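Local coordinates for tail fiber protein (Acinetobacter phage AM24, PDB 5W5P) that probably recognises, and may degrade, the capsular polysaccharide of Acinetobacter baumannii as the tailspike of the phage, at residues Gln126-Val129 / Arg135-Phe138; Val151-Asn156 / Met164-Asp169; Val219-Asp224 / Val229-Gly234. One frame throughout, in Å; residues are numbered along the deposited sequence.

Going from the N terminus, the three contacts follow one another in series; none nests in or crosses another. Contact 1 closes the short connection from helix 122-132 into strand 135-140. Contact 2 closes the loop of seven residues between 151-156 and 164-169. Contact 3 closes the four-residue connection between 219-224 and 229-234, bringing strands of two sheets together. Contacts 1 and 2 touch: Arg135 NH2 makes a salt bridge with Glu165 OE1 at 2.8 Å, and Gln126 NE2 probably hydrogen-bonds to Gly152 O. Their strands 135-140 and 164-169 are parallel neighbours. Contact 3 lies further along the beta-helix, its centre about 10 Å from that of contact 2, and touches neither.

Contact 1 of 3, residues Gln126-Val129 / Arg135-Phe138; sequences QKAV and RVWF
Ala128 and Val129 pack against Val136 in a small, buried, wholly apolar contact between helix 122-132 and the strand that follows it. It sits at the N-terminal end of the parallel beta-helix. Val129 and Val136 are the nearest residues by backbone, with CA atoms 6.1 Å apart. Their side chains cross at about a right angle. One methyl from each meets the other: Val129 CG2 lies 3.4 Å from Val136 CG2, a close approach for two methyl groups. The same Val136 CG2 is 3.8 Å from Val129 CA, which brings it against the helix backbone as well. The second methyl of Val136 serves the other helix residue, with CG1 at 4.1 Å from Ala128 CB. The fork of Val136 thus spans two successive helix positions. Its chi1 of -174° sets CG1 anti to the backbone N and leaves CG2 beside that N, turned to Val129.

The arrangement is a helix lying against the first strand of the parallel beta-helix, the fold of many phage tailspikes; in that family it is right-handed. The position is consistent with a helix that covers the open end of the beta-helix. Strand 135-140 runs parallel to strand 164-169, and Val136 is hydrogen-bonded through its backbone to Glu165 and Cys167. Val129 also touches Val151 and Leu153, so the helix is packed against strand 151-153 too. Ser132 OG is hydrogen-bonded to both Ala128 O and Arg135 N, which ties the end of the helix to the start of the strand.

No hydrogen bond joins the two segments directly. The contact is van der Waals, methyl on methyl and methyl on helix backbone.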
loop_
_atom_site.group_PDB
_atom_site.type_symbol
_atom_site.label_atom_id
_atom_site.label_comp_id
_atom_site.label_asym_id
_atom_site.label_seq_id
_atom_site.Cartn_x
_atom_site.Cartn_y
_atom_site.Cartn_z
ATOM N N GLN A 126 -21.835 -30.484 -2.337
ATOM C CA GLN A 126 -20.839 -31.261 -3.068
ATOM C C GLN A 126 -21.329 -31.612 -4.468
ATOM O O GLN A 126 -20.551 -31.587 -5.429
ATOM C CB GLN A 126 -20.488 -32.530 -2.291
ATOM C CG GLN A 126 -19.367 -33.351 -2.916
ATOM C CD GLN A 126 -18.018 -32.663 -2.811
ATOM O OE1 GLN A 126 -17.399 -32.645 -1.743
ATOM N NE2 GLN A 126 -17.556 -32.088 -3.919
ATOM N N LYS A 127 -22.618 -31.934 -4.604
ATOM C CA LYS A 127 -23.166 -32.257 -5.918
ATOM C C LYS A 127 -23.107 -31.053 -6.851
ATOM O O LYS A 127 -22.800 -31.192 -8.040
ATOM C CB LYS A 127 -24.606 -32.758 -5.778
ATOM C CG LYS A 127 -24.729 -34.192 -5.282
ATOM C CD LYS A 127 -26.188 -34.615 -5.191
ATOM C CE LYS A 127 -26.337 -36.125 -5.079
ATOM N NZ LYS A 127 -27.753 -36.551 -5.314
ATOM N N ALA A 128 -23.398 -29.860 -6.331
ATOM C CA ALA A 128 -23.288 -28.658 -7.151
ATOM C C ALA A 128 -21.841 -28.370 -7.544
ATOM O O ALA A 128 -21.592 -27.861 -8.643
ATOM C CB ALA A 128 -23.897 -27.464 -6.412
ATOM N N VAL A 129 -20.879 -28.688 -6.670
ATOM C CA VAL A 129 -19.465 -28.514 -7.010
ATOM C C VAL A 129 -19.088 -29.410 -8.182
ATOM O O VAL A 129 -18.407 -28.980 -9.122
ATOM C CB VAL A 129 -18.573 -28.798 -5.782
ATOM C CG1 VAL A 129 -17.110 -28.914 -6.188
ATOM C CG2 VAL A 129 -18.743 -27.732 -4.717
ATOM N N ARG A 135 -17.965 -24.125 -9.097
ATOM C CA ARG A 135 -18.524 -22.773 -9.181
ATOM C C ARG A 135 -19.937 -22.831 -8.607
ATOM O O ARG A 135 -20.904 -23.107 -9.321
ATOM C CB ARG A 135 -18.491 -22.256 -10.612
ATOM C CG ARG A 135 -17.075 -22.148 -11.165
ATOM C CD ARG A 135 -17.001 -21.335 -12.434
ATOM N NE ARG A 135 -17.357 -19.931 -12.236
ATOM C CZ ARG A 135 -16.524 -19.007 -11.775
ATOM N NH1 ARG A 135 -15.288 -19.333 -11.439
ATOM N NH2 ARG A 135 -16.927 -17.755 -11.639
ATOM N N VAL A 136 -20.048 -22.554 -7.312
ATOM C CA VAL A 136 -21.280 -22.754 -6.562
ATOM C C VAL A 136 -21.820 -21.403 -6.112
ATOM O O VAL A 136 -21.051 -20.503 -5.757
ATOM C CB VAL A 136 -21.030 -23.698 -5.372
ATOM C CG1 VAL A 136 -22.327 -24.047 -4.661
ATOM C CG2 VAL A 136 -20.361 -24.952 -5.871
ATOM N N TRP A 137 -23.146 -21.267 -6.133
ATOM C CA TRP A 137 -23.837 -20.021 -5.817
ATOM C C TRP A 137 -25.032 -20.350 -4.933
ATOM O O TRP A 137 -25.837 -21.219 -5.279
ATOM C CB TRP A 137 -24.265 -19.316 -7.113
ATOM C CG TRP A 137 -25.203 -18.130 -6.998
ATOM C CD1 TRP A 137 -24.857 -16.817 -6.847
ATOM C CD2 TRP A 137 -26.638 -18.158 -7.073
ATOM N NE1 TRP A 137 -25.984 -16.028 -6.805
ATOM C CE2 TRP A 137 -27.091 -16.827 -6.947
ATOM C CE3 TRP A 137 -27.580 -19.176 -7.240
ATOM C CZ2 TRP A 137 -28.448 -16.492 -6.974
ATOM C CZ3 TRP A 137 -28.924 -18.844 -7.267
ATOM C CH2 TRP A 137 -29.345 -17.515 -7.131
ATOM N N PHE A 138 -25.148 -19.658 -3.799
ATOM C CA PHE A 138 -26.061 -20.064 -2.740
ATOM C C PHE A 138 -27.360 -19.268 -2.701
ATOM O O PHE A 138 -28.232 -19.586 -1.886
ATOM C CB PHE A 138 -25.359 -19.969 -1.386
ATOM C CG PHE A 138 -24.378 -21.083 -1.131
ATOM C CD1 PHE A 138 -23.076 -21.008 -1.608
ATOM C CD2 PHE A 138 -24.758 -22.207 -0.412
ATOM C CE1 PHE A 138 -22.172 -22.031 -1.369
ATOM C CE2 PHE A 138 -23.857 -23.231 -0.170
ATOM C CZ PHE A 138 -22.560 -23.139 -0.647
#

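Contact 2 of 3, residues Val151-Asn156 / Met164-Asp169; sequences VGLPTN and MEICGD. With ZN (zinc ion), chain C.
Met164, here selenomethionine, pushes its selenium into a hollow formed by Leu153 and Pro154. Met164 SE lies 3.7 Å from Pro154 CG and 4.0 Å from Leu153 CB. The carbonyl of the proline borders the same hollow, with Pro154 O 3.6 Å from Met164 SE. The selenomethionine runs antiparallel alongside the proline ring. Its chain is bent at the end, chi3 -65°, which turns Met164 CE to the carbonyl side of the proline, 4.1 Å from Pro154 O.

Leucine and isoleucine form the second meeting point. Leu153 CD1 reaches Ile166 CD1 at 4.2 Å, and the two side chains meet at a slant. Leu153 therefore touches two residues of strand 164-169, Met164 through CB and Ile166 through CD1. Leu202 of strand 199-204 touches both Leu153 and Ile166 and extends this buried packing within the beta-helix.

Further along 164-169, well away from the packing, Asp169 OD1 binds a zinc ion at 2.3 Å; Asp169 OD2 stays 3.6 Å from the metal.

No hydrogen bond crosses between the segments, and Pro154 O is hydrogen-bonded to Thr199 OG1. The contact implies cohesion by dispersion and burial of apolar surface; the selenium stands where the native methionine would carry sulfur.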
loop_
_atom_site.group_PDB
_atom_site.type_symbol
_atom_site.label_atom_id
_atom_site.label_comp_id
_atom_site.label_asym_id
_atom_site.label_seq_id
_atom_site.Cartn_x
_atom_site.Cartn_y
_atom_site.Cartn_z
ATOM N N VAL A 151 -16.621 -30.002 2.189
ATOM C CA VAL A 151 -16.888 -30.152 0.765
ATOM C C VAL A 151 -15.575 -29.956 0.028
ATOM O O VAL A 151 -14.853 -28.982 0.277
ATOM C CB VAL A 151 -17.953 -29.150 0.287
ATOM C CG1 VAL A 151 -17.941 -29.034 -1.234
ATOM C CG2 VAL A 151 -19.326 -29.570 0.780
ATOM N N GLY A 152 -15.245 -30.890 -0.859
ATOM C CA GLY A 152 -13.978 -30.867 -1.560
ATOM C C GLY A 152 -14.132 -30.290 -2.955
ATOM O O GLY A 152 -15.017 -30.695 -3.714
ATOM N N LEU A 153 -13.235 -29.322 -3.288
ATOM C CA LEU A 153 -13.113 -28.685 -4.589
ATOM C C LEU A 153 -12.227 -29.520 -5.511
ATOM O O LEU A 153 -11.277 -30.164 -5.053
ATOM C CB LEU A 153 -12.528 -27.283 -4.441
ATOM C CG LEU A 153 -13.455 -26.234 -3.827
ATOM C CD1 LEU A 153 -12.723 -24.930 -3.648
ATOM C CD2 LEU A 153 -14.686 -26.038 -4.689
ATOM N N PRO A 154 -12.527 -29.528 -6.813
ATOM C CA PRO A 154 -11.751 -30.349 -7.751
ATOM C C PRO A 154 -10.286 -29.934 -7.806
ATOM O O PRO A 154 -9.911 -28.808 -7.470
ATOM C CB PRO A 154 -12.444 -30.101 -9.097
ATOM C CG PRO A 154 -13.153 -28.794 -8.925
ATOM C CD PRO A 154 -13.590 -28.768 -7.491
ATOM N N THR A 155 -9.455 -30.867 -8.263
ATOM C CA THR A 155 -8.010 -30.678 -8.231
ATOM C C THR A 155 -7.557 -29.753 -9.356
ATOM O O THR A 155 -7.820 -30.006 -10.535
ATOM C CB THR A 155 -7.299 -32.025 -8.325
ATOM O OG1 THR A 155 -7.707 -32.842 -7.224
ATOM C CG2 THR A 155 -5.788 -31.830 -8.262
ATOM N N ASN A 156 -6.863 -28.686 -8.983
ATOM C CA ASN A 156 -6.331 -27.722 -9.938
ATOM C C ASN A 156 -5.018 -27.213 -9.370
ATOM O O ASN A 156 -5.002 -26.589 -8.304
ATOM C CB ASN A 156 -7.319 -26.575 -10.169
ATOM C CG ASN A 156 -6.873 -25.616 -11.251
ATOM O OD1 ASN A 156 -6.861 -25.953 -12.431
ATOM N ND2 ASN A 156 -6.568 -24.392 -10.859
HETATM N N MSE A 164 -12.115 -21.335 -9.775
HETATM C CA MSE A 164 -13.256 -21.764 -8.982
HETATM C C MSE A 164 -13.799 -20.639 -8.114
HETATM O O MSE A 164 -13.056 -19.734 -7.724
HETATM C CB MSE A 164 -12.855 -22.973 -8.131
HETATM C CG MSE A 164 -12.183 -24.064 -8.964
HETATM SE SE MSE A 164 -11.485 -25.598 -7.960
HETATM C CE MSE A 164 -10.079 -24.721 -6.919
ATOM N N GLU A 165 -15.095 -20.686 -7.814
ATOM C CA GLU A 165 -15.728 -19.636 -7.033
ATOM C C GLU A 165 -16.791 -20.220 -6.115
ATOM O O GLU A 165 -17.507 -21.149 -6.491
ATOM C CB GLU A 165 -16.353 -18.561 -7.937
ATOM C CG GLU A 165 -16.790 -17.295 -7.195
ATOM C CD GLU A 165 -16.822 -16.060 -8.084
ATOM O OE1 GLU A 165 -16.933 -16.217 -9.319
ATOM O OE2 GLU A 165 -16.739 -14.931 -7.547
ATOM N N ILE A 166 -16.881 -19.668 -4.909
ATOM C CA ILE A 166 -17.943 -19.976 -3.957
ATOM C C ILE A 166 -18.545 -18.632 -3.569
ATOM O O ILE A 166 -17.924 -17.853 -2.837
ATOM C CB ILE A 166 -17.430 -20.731 -2.728
ATOM C CG1 ILE A 166 -16.910 -22.112 -3.126
ATOM C CG2 ILE A 166 -18.521 -20.853 -1.671
ATOM C CD1 ILE A 166 -15.901 -22.652 -2.165
ATOM N N CYS A 167 -19.747 -18.349 -4.061
ATOM C CA CYS A 167 -20.304 -17.010 -3.969
ATOM C C CYS A 167 -21.803 -17.121 -3.712
ATOM O O CYS A 167 -22.348 -18.212 -3.526
ATOM C CB CYS A 167 -19.997 -16.219 -5.248
ATOM S SG CYS A 167 -20.921 -16.815 -6.701
ATOM N N GLY A 168 -22.477 -15.979 -3.707
ATOM C CA GLY A 168 -23.901 -15.972 -3.446
ATOM C C GLY A 168 -24.485 -14.604 -3.707
ATOM O O GLY A 168 -23.802 -13.681 -4.159
ATOM N N ASP A 169 -25.772 -14.489 -3.411
ATOM C CA ASP A 169 -26.516 -13.249 -3.576
ATOM C C ASP A 169 -27.142 -12.812 -2.258
ATOM O O ASP A 169 -28.260 -12.293 -2.220
ATOM C CB ASP A 169 -27.582 -13.399 -4.655
ATOM C CG ASP A 169 -27.891 -12.093 -5.344
ATOM O OD1 ASP A 169 -27.451 -11.035 -4.835
ATOM O OD2 ASP A 169 -28.573 -12.124 -6.394
HETATM ZN ZN ZN C . -26.972 -9.010 -5.759
#

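Contact 3 of 3, residues Val219-Asp224 / Val229-Gly234; sequences VVVNGD and VNMKGG
Val221 and Met231, the latter present as selenomethionine, meet tip to tip, and Met231 also reaches Val220. From CB the Met231 chain first heads toward 219-224, but CB and CG make no close contact with that segment. The selenium is the first atom to arrive, with Met231 SE 4.0 Å from Val221 CG2. At chi3, 83°, the chain bends. Met231 CE then comes to 3.7 Å from the same Val221 CG2. Met231 CE also lies 4.3 Å from Val220 CG1. One terminal methyl is thus shared by two successive valines, where the chain turns a corner at Val220.

No hydrogen bond joins the segments. Within the first, Asn222 OD1 accepts from Asp224 N at 3.0 Å, an Asx turn that shapes the chain after the strand.

The contact joins two faces of the parallel beta-helix across its buried interior. Strand 229-232 is flanked by 199-204 and 260-263, and strand 219-222 pairs with 241-244. Ile204 of strand 199-204 touches Val220, Val221 and Met231, while Val243 of strand 241-244 touches Val221 and Met231, so the Met231 side chain also packs on Ile204, Val243 and, from strand 260-263, Ile262.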
loop_
_atom_site.group_PDB
_atom_site.type_symbol
_atom_site.label_atom_id
_atom_site.label_comp_id
_atom_site.label_asym_id
_atom_site.label_seq_id
_atom_site.Cartn_x
_atom_site.Cartn_y
_atom_site.Cartn_z
ATOM N N VAL A 219 -14.998 -23.357 10.845
ATOM C CA VAL A 219 -13.891 -22.945 9.992
ATOM C C VAL A 219 -14.379 -22.996 8.552
ATOM O O VAL A 219 -15.014 -23.974 8.147
ATOM C CB VAL A 219 -12.655 -23.843 10.185
ATOM C CG1 VAL A 219 -11.574 -23.497 9.160
ATOM C CG2 VAL A 219 -12.129 -23.732 11.623
ATOM N N VAL A 220 -14.100 -21.940 7.785
ATOM C CA VAL A 220 -14.626 -21.822 6.425
ATOM C C VAL A 220 -13.669 -22.472 5.433
ATOM O O VAL A 220 -14.057 -23.373 4.680
ATOM C CB VAL A 220 -14.892 -20.353 6.047
ATOM C CG1 VAL A 220 -15.506 -20.261 4.651
ATOM C CG2 VAL A 220 -15.794 -19.694 7.082
ATOM N N VAL A 221 -12.412 -22.035 5.432
ATOM C CA VAL A 221 -11.416 -22.499 4.474
ATOM C C VAL A 221 -10.395 -23.363 5.202
ATOM O O VAL A 221 -9.823 -22.943 6.216
ATOM C CB VAL A 221 -10.731 -21.318 3.763
ATOM C CG1 VAL A 221 -9.505 -21.799 2.990
ATOM C CG2 VAL A 221 -11.709 -20.609 2.832
ATOM N N ASN A 222 -10.170 -24.570 4.684
ATOM C CA ASN A 222 -9.086 -25.432 5.148
ATOM C C ASN A 222 -7.818 -24.999 4.432
ATOM O O ASN A 222 -7.604 -25.338 3.265
ATOM C CB ASN A 222 -9.397 -26.900 4.875
ATOM C CG ASN A 222 -8.425 -27.841 5.565
ATOM O OD1 ASN A 222 -7.253 -27.514 5.760
ATOM N ND2 ASN A 222 -8.911 -29.021 5.938
ATOM N N GLY A 223 -6.970 -24.243 5.132
ATOM C CA GLY A 223 -5.750 -23.730 4.533
ATOM C C GLY A 223 -4.671 -24.767 4.305
ATOM O O GLY A 223 -3.673 -24.454 3.645
ATOM N N ASP A 224 -4.834 -25.980 4.847
ATOM C CA ASP A 224 -3.906 -27.060 4.535
ATOM C C ASP A 224 -4.012 -27.485 3.081
ATOM O O ASP A 224 -3.036 -27.990 2.513
ATOM C CB ASP A 224 -4.171 -28.277 5.425
ATOM C CG ASP A 224 -3.698 -28.089 6.848
ATOM O OD1 ASP A 224 -2.519 -27.725 7.059
ATOM O OD2 ASP A 224 -4.515 -28.320 7.764
ATOM N N VAL A 229 -5.957 -18.340 -2.695
ATOM C CA VAL A 229 -7.340 -18.081 -2.316
ATOM C C VAL A 229 -7.542 -16.580 -2.177
ATOM O O VAL A 229 -6.800 -15.912 -1.447
ATOM C CB VAL A 229 -7.707 -18.798 -1.005
ATOM C CG1 VAL A 229 -9.187 -18.605 -0.688
ATOM C CG2 VAL A 229 -7.359 -20.275 -1.094
ATOM N N ASN A 230 -8.553 -16.057 -2.864
ATOM C CA ASN A 230 -9.012 -14.680 -2.694
ATOM C C ASN A 230 -10.319 -14.722 -1.905
ATOM O O ASN A 230 -11.363 -15.111 -2.436
ATOM C CB ASN A 230 -9.202 -13.994 -4.045
ATOM C CG ASN A 230 -7.904 -13.467 -4.623
ATOM O OD1 ASN A 230 -7.018 -13.025 -3.895
ATOM N ND2 ASN A 230 -7.785 -13.514 -5.943
HETATM N N MSE A 231 -10.257 -14.338 -0.633
HETATM C CA MSE A 231 -11.454 -14.189 0.190
HETATM C C MSE A 231 -11.865 -12.728 0.262
HETATM O O MSE A 231 -11.247 -11.951 0.983
HETATM C CB MSE A 231 -11.221 -14.719 1.601
HETATM C CG MSE A 231 -10.889 -16.184 1.662
HETATM SE SE MSE A 231 -10.684 -16.830 3.483
HETATM C CE MSE A 231 -12.543 -17.157 3.952
ATOM N N LYS A 232 -12.908 -12.354 -0.477
ATOM C CA LYS A 232 -13.303 -10.959 -0.588
ATOM C C LYS A 232 -14.822 -10.838 -0.615
ATOM O O LYS A 232 -15.524 -11.705 -1.149
ATOM C CB LYS A 232 -12.701 -10.306 -1.846
ATOM C CG LYS A 232 -11.171 -10.216 -1.857
ATOM C CD LYS A 232 -10.609 -10.133 -3.274
ATOM C CE LYS A 232 -11.071 -8.864 -3.990
ATOM N NZ LYS A 232 -10.840 -8.926 -5.476
ATOM N N GLY A 233 -15.321 -9.745 -0.032
ATOM C CA GLY A 233 -16.721 -9.387 -0.131
ATOM C C GLY A 233 -17.667 -10.153 0.763
ATOM O O GLY A 233 -18.885 -10.005 0.615
ATOM N N GLY A 234 -17.159 -10.960 1.689
ATOM C CA GLY A 234 -18.030 -11.756 2.531
ATOM C C GLY A 234 -18.236 -11.209 3.926
ATOM O O GLY A 234 -17.432 -10.413 4.420
#